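Local coordinates for protein GNA33 (Neisseria gonorrhoeae FA 1090, PDB 2G5D) that probably acts as a peptidoglycan lytic transglycosylase, cleaving the MurNAc-GlcNAc linkage of the cell wall and leaving a 1,6-anhydro bond in the MurNAc residue, at residues A[60-63]-A[64-68]; A[89-92]-A[93-96]. All blocks are in the same frame, centred on the assembly; numbering follows the deposited sequence.

Contact 1 of 2, residues A[60-63]-A[64-68]; sequences KSLQ and SFRLG
Leu62 and Arg66 meet one turn apart on helix 58-72, and both the backbone and the side chains of the pair take part. Arg66 N donates to Leu62 O at 3.0 Å, and the same carbonyl oxygen lies 3.5 Å from Arg66 CG. The hydrocarbon part of the arginine runs alongside the leucine, with Arg66 CG 4.4 Å from Leu62 CD1. Arg66 CG stands anti to its own carbonyl carbon (chi1 -81°), and the chain is extended from there to NE. This carries the guanidinium away from the helix to the C-terminal end of helix 79-86 and the loop after it, where NE is hydrogen-bonded to Ala85 O and NH2 to Thr88 O, two bonds that fix the rotation of the group. The other i to i+4 bonds of this helical turn run from Ser64 N to Lys60 O, from Phe65 N to Ser61 O (2.9 Å) and from Leu67 N to Gln63 O.

The buried side of the turn is formed by Ser61, Leu62, Ser64 and Phe65. Both hydroxyls there are satisfied by main-chain carbonyls, Ser61 OG by Leu369 O and Ser64 OG by Tyr338 O. The looser side carries Lys60, Gln63 and Leu67, all partly exposed, as is Arg66 although its guanidinium is bonded. Here Leu67 folds back over the preceding turn, its CG 3.5 Å from Gln63 O, while Lys60 NZ turns to a salt bridge with Asp57.

Helix 58-72 is thus held between other elements of the fold: Leu62 and Phe65 pack on Phe98 of helix 92-102 and Ala85 of helix 79-86, whereas Ser61, Ser64 and Phe65 touch Met371 of strand 365-375.

Contact 2 of 2, residues A[89-92]-A[93-96]; sequences PIHS and FQAK. Unlike the reference sequence in segment 89-92: Ile90 (reference Val).
The N-terminus of helix 92-102 is capped by His91, whose imidazole ring accepts from the backbone two residues further on. Phe93 N donates to His91 ND1 at 3.1 Å. The bond is almost straight (172°) and arrives at the ring edge, in the ring plane. The imidazole is swung over the start of the helix because His91 CG lies anti to the backbone N (chi1 -166°). ND1, as the acceptor, is probably the unprotonated ring nitrogen. Phe93 CB lies 3.6 Å from His91 ND1.

The carbonyl of His91 also takes part, receiving Ala95 N at 2.9 Å and so opening the i to i+4 series, which Lys96 N continues by donating to Ser92 O.

Gln94 reaches back to the loop residues Pro89 and His91. Its chain bends at its second torsion and brings NE2 back to 3.3 Å from His91 CB, with the amide plane 87° from that of the imidazole. Along the same side chain, Gln94 CB rests 3.8 Å from Pro89 CD, the proline ring and the glutamine chain crossing at about a right angle. Between Pro89 and His91, Ile90 is the centre of an inverse gamma turn, closed by a weak bond from His91 N to Pro89 O, which leads the chain into the cap.

Ser92 OG is hydrogen-bonded to Ala59 N of helix 58-72, tying the first turn to that neighbour. A side-chain acceptor at the N-cap bonded to the amide of N2 is helix N-capping, a role more often taken by Ser, Thr, Asp or Asn and here by a histidine.

In the fold
Contacts 1 and 2 follow each other along the chain, and their centres lie 11 Å apart on the same side of the molecule's centre. The connection from helix 79-86 to helix 92-102 brings residues 89-92 back against helix 58-72. There Leu62 CD2 approaches Pro89 O at 3.4 Å, and Ile90 CD1 packs 3.5 Å from Arg66 CZ. Slightly deeper, Leu62 CB and Ala95 CB meet at 3.9 Å, joining the two helices directly. The centre of contact 1, which is partly buried, lies about 17 Å, and that of contact 2, a surface cap, about 28 Å from the centre of the chain, so the pair runs from helical packing outward to a helix start.

Contact 1 of 2, residues A[60-63]-A[64-68]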
# COMPACT_ATOMS: atom_id res chain seq x y z
N LYS A 60 -13.07 15.15 7.38
CA LYS A 60 -12.53 13.85 7.02
C LYS A 60 -11.03 13.95 6.66
O LYS A 60 -10.25 13.09 7.09
CB LYS A 60 -13.38 13.16 5.95
CG LYS A 60 -14.59 12.47 6.55
CD LYS A 60 -15.51 11.81 5.52
CE LYS A 60 -16.86 11.43 6.14
NZ LYS A 60 -17.51 12.59 6.91
N SER A 61 -10.62 15.00 5.92
CA SER A 61 -9.20 15.19 5.60
C SER A 61 -8.41 15.42 6.87
O SER A 61 -7.28 14.93 7.00
CB SER A 61 -8.96 16.39 4.65
OG SER A 61 -9.79 16.31 3.51
N LEU A 62 -9.00 16.17 7.81
CA LEU A 62 -8.33 16.40 9.12
C LEU A 62 -8.16 15.12 9.93
O LEU A 62 -7.09 14.88 10.47
CB LEU A 62 -8.98 17.52 9.94
CG LEU A 62 -8.33 17.88 11.31
CD1 LEU A 62 -6.89 18.36 11.15
CD2 LEU A 62 -9.14 18.91 12.05
N GLN A 63 -9.21 14.29 10.01
CA GLN A 63 -9.07 12.94 10.59
C GLN A 63 -7.89 12.18 9.97
O GLN A 63 -7.05 11.63 10.68
CB GLN A 63 -10.35 12.12 10.39
CG GLN A 63 -11.49 12.52 11.33
CD GLN A 63 -12.76 11.80 10.99
OE1 GLN A 63 -13.34 12.02 9.91
NE2 GLN A 63 -13.20 10.96 11.87
N SER A 64 -7.83 12.17 8.65
CA SER A 64 -6.80 11.42 7.94
C SER A 64 -5.41 11.99 8.26
O SER A 64 -4.48 11.24 8.58
CB SER A 64 -7.12 11.46 6.44
OG SER A 64 -6.27 10.61 5.69
N PHE A 65 -5.26 13.32 8.23
CA PHE A 65 -3.97 13.97 8.59
C PHE A 65 -3.49 13.65 10.02
O PHE A 65 -2.31 13.39 10.24
CB PHE A 65 -3.99 15.50 8.36
CG PHE A 65 -2.63 16.17 8.53
CD1 PHE A 65 -1.58 15.88 7.66
CD2 PHE A 65 -2.41 17.06 9.57
CE1 PHE A 65 -0.32 16.48 7.82
CE2 PHE A 65 -1.15 17.68 9.75
CZ PHE A 65 -0.11 17.40 8.87
N ARG A 66 -4.42 13.71 10.98
CA ARG A 66 -4.18 13.38 12.40
C ARG A 66 -3.66 11.96 12.60
O ARG A 66 -2.76 11.74 13.42
CB ARG A 66 -5.46 13.56 13.25
CG ARG A 66 -5.83 15.00 13.71
CD ARG A 66 -6.84 14.89 14.87
NE ARG A 66 -7.45 16.17 15.24
CZ ARG A 66 -8.30 16.33 16.26
NH1 ARG A 66 -8.63 15.29 17.03
NH2 ARG A 66 -8.81 17.52 16.52
N LEU A 67 -4.20 11.00 11.84
CA LEU A 67 -3.70 9.61 11.87
C LEU A 67 -2.22 9.52 11.41
O LEU A 67 -1.41 8.83 12.02
CB LEU A 67 -4.60 8.69 11.02
CG LEU A 67 -6.04 8.42 11.47
CD1 LEU A 67 -6.95 7.96 10.30
CD2 LEU A 67 -6.11 7.43 12.58
N GLY A 68 -1.88 10.22 10.32
CA GLY A 68 -0.50 10.24 9.84
C GLY A 68 0.46 10.88 10.84
O GLY A 68 1.60 10.46 10.94

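Contact 2 of 2, residues A[89-92]-A[93-96]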
# COMPACT_ATOMS: atom_id res chain seq x y z
N PRO A 89 -10.80 21.53 15.77
CA PRO A 89 -12.00 20.68 15.85
C PRO A 89 -12.22 19.83 14.60
O PRO A 89 -11.93 20.26 13.48
CB PRO A 89 -13.15 21.71 15.99
CG PRO A 89 -12.51 22.91 16.54
CD PRO A 89 -11.14 22.96 15.91
N ILE A 90 -12.76 18.62 14.79
CA ILE A 90 -13.11 17.77 13.65
C ILE A 90 -14.42 18.26 13.04
O ILE A 90 -15.49 17.68 13.30
CB ILE A 90 -13.18 16.24 14.01
CG1 ILE A 90 -11.89 15.80 14.71
CG2 ILE A 90 -13.40 15.41 12.75
CD1 ILE A 90 -10.70 15.58 13.79
N HIS A 91 -14.29 19.32 12.23
CA HIS A 91 -15.39 19.99 11.53
C HIS A 91 -14.80 20.69 10.33
O HIS A 91 -13.75 21.32 10.44
CB HIS A 91 -16.08 21.05 12.40
CG HIS A 91 -17.40 21.51 11.85
ND1 HIS A 91 -17.52 22.35 10.77
CD2 HIS A 91 -18.67 21.23 12.24
CE1 HIS A 91 -18.79 22.56 10.50
NE2 HIS A 91 -19.52 21.90 11.39
N SER A 92 -15.48 20.59 9.19
CA SER A 92 -15.03 21.15 7.93
C SER A 92 -14.80 22.65 7.90
O SER A 92 -14.00 23.11 7.09
CB SER A 92 -16.02 20.77 6.83
OG SER A 92 -16.05 19.38 6.70
N PHE A 93 -15.50 23.40 8.74
CA PHE A 93 -15.32 24.86 8.78
C PHE A 93 -13.93 25.21 9.30
O PHE A 93 -13.16 25.90 8.62
CB PHE A 93 -16.42 25.55 9.60
CG PHE A 93 -16.28 27.05 9.64
CD1 PHE A 93 -16.62 27.82 8.53
CD2 PHE A 93 -15.79 27.69 10.78
CE1 PHE A 93 -16.50 29.22 8.55
CE2 PHE A 93 -15.66 29.08 10.81
CZ PHE A 93 -16.02 29.84 9.69
N GLN A 94 -13.64 24.72 10.50
CA GLN A 94 -12.34 24.91 11.17
C GLN A 94 -11.17 24.21 10.47
O GLN A 94 -10.05 24.76 10.37
CB GLN A 94 -12.46 24.39 12.60
CG GLN A 94 -13.22 25.34 13.54
CD GLN A 94 -14.75 25.17 13.59
OE1 GLN A 94 -15.43 25.90 14.33
NE2 GLN A 94 -15.30 24.21 12.84
N ALA A 95 -11.44 22.99 9.99
CA ALA A 95 -10.47 22.17 9.28
C ALA A 95 -10.06 22.78 7.94
O ALA A 95 -8.91 22.72 7.57
CB ALA A 95 -11.01 20.76 9.10
N LYS A 96 -11.01 23.37 7.22
CA LYS A 96 -10.66 24.16 6.02
C LYS A 96 -9.67 25.29 6.34
O LYS A 96 -8.67 25.48 5.64
CB LYS A 96 -11.90 24.77 5.39
CG LYS A 96 -11.60 25.57 4.12
CD LYS A 96 -12.88 25.94 3.43
CE LYS A 96 -12.82 27.33 2.89
NZ LYS A 96 -14.18 27.91 2.85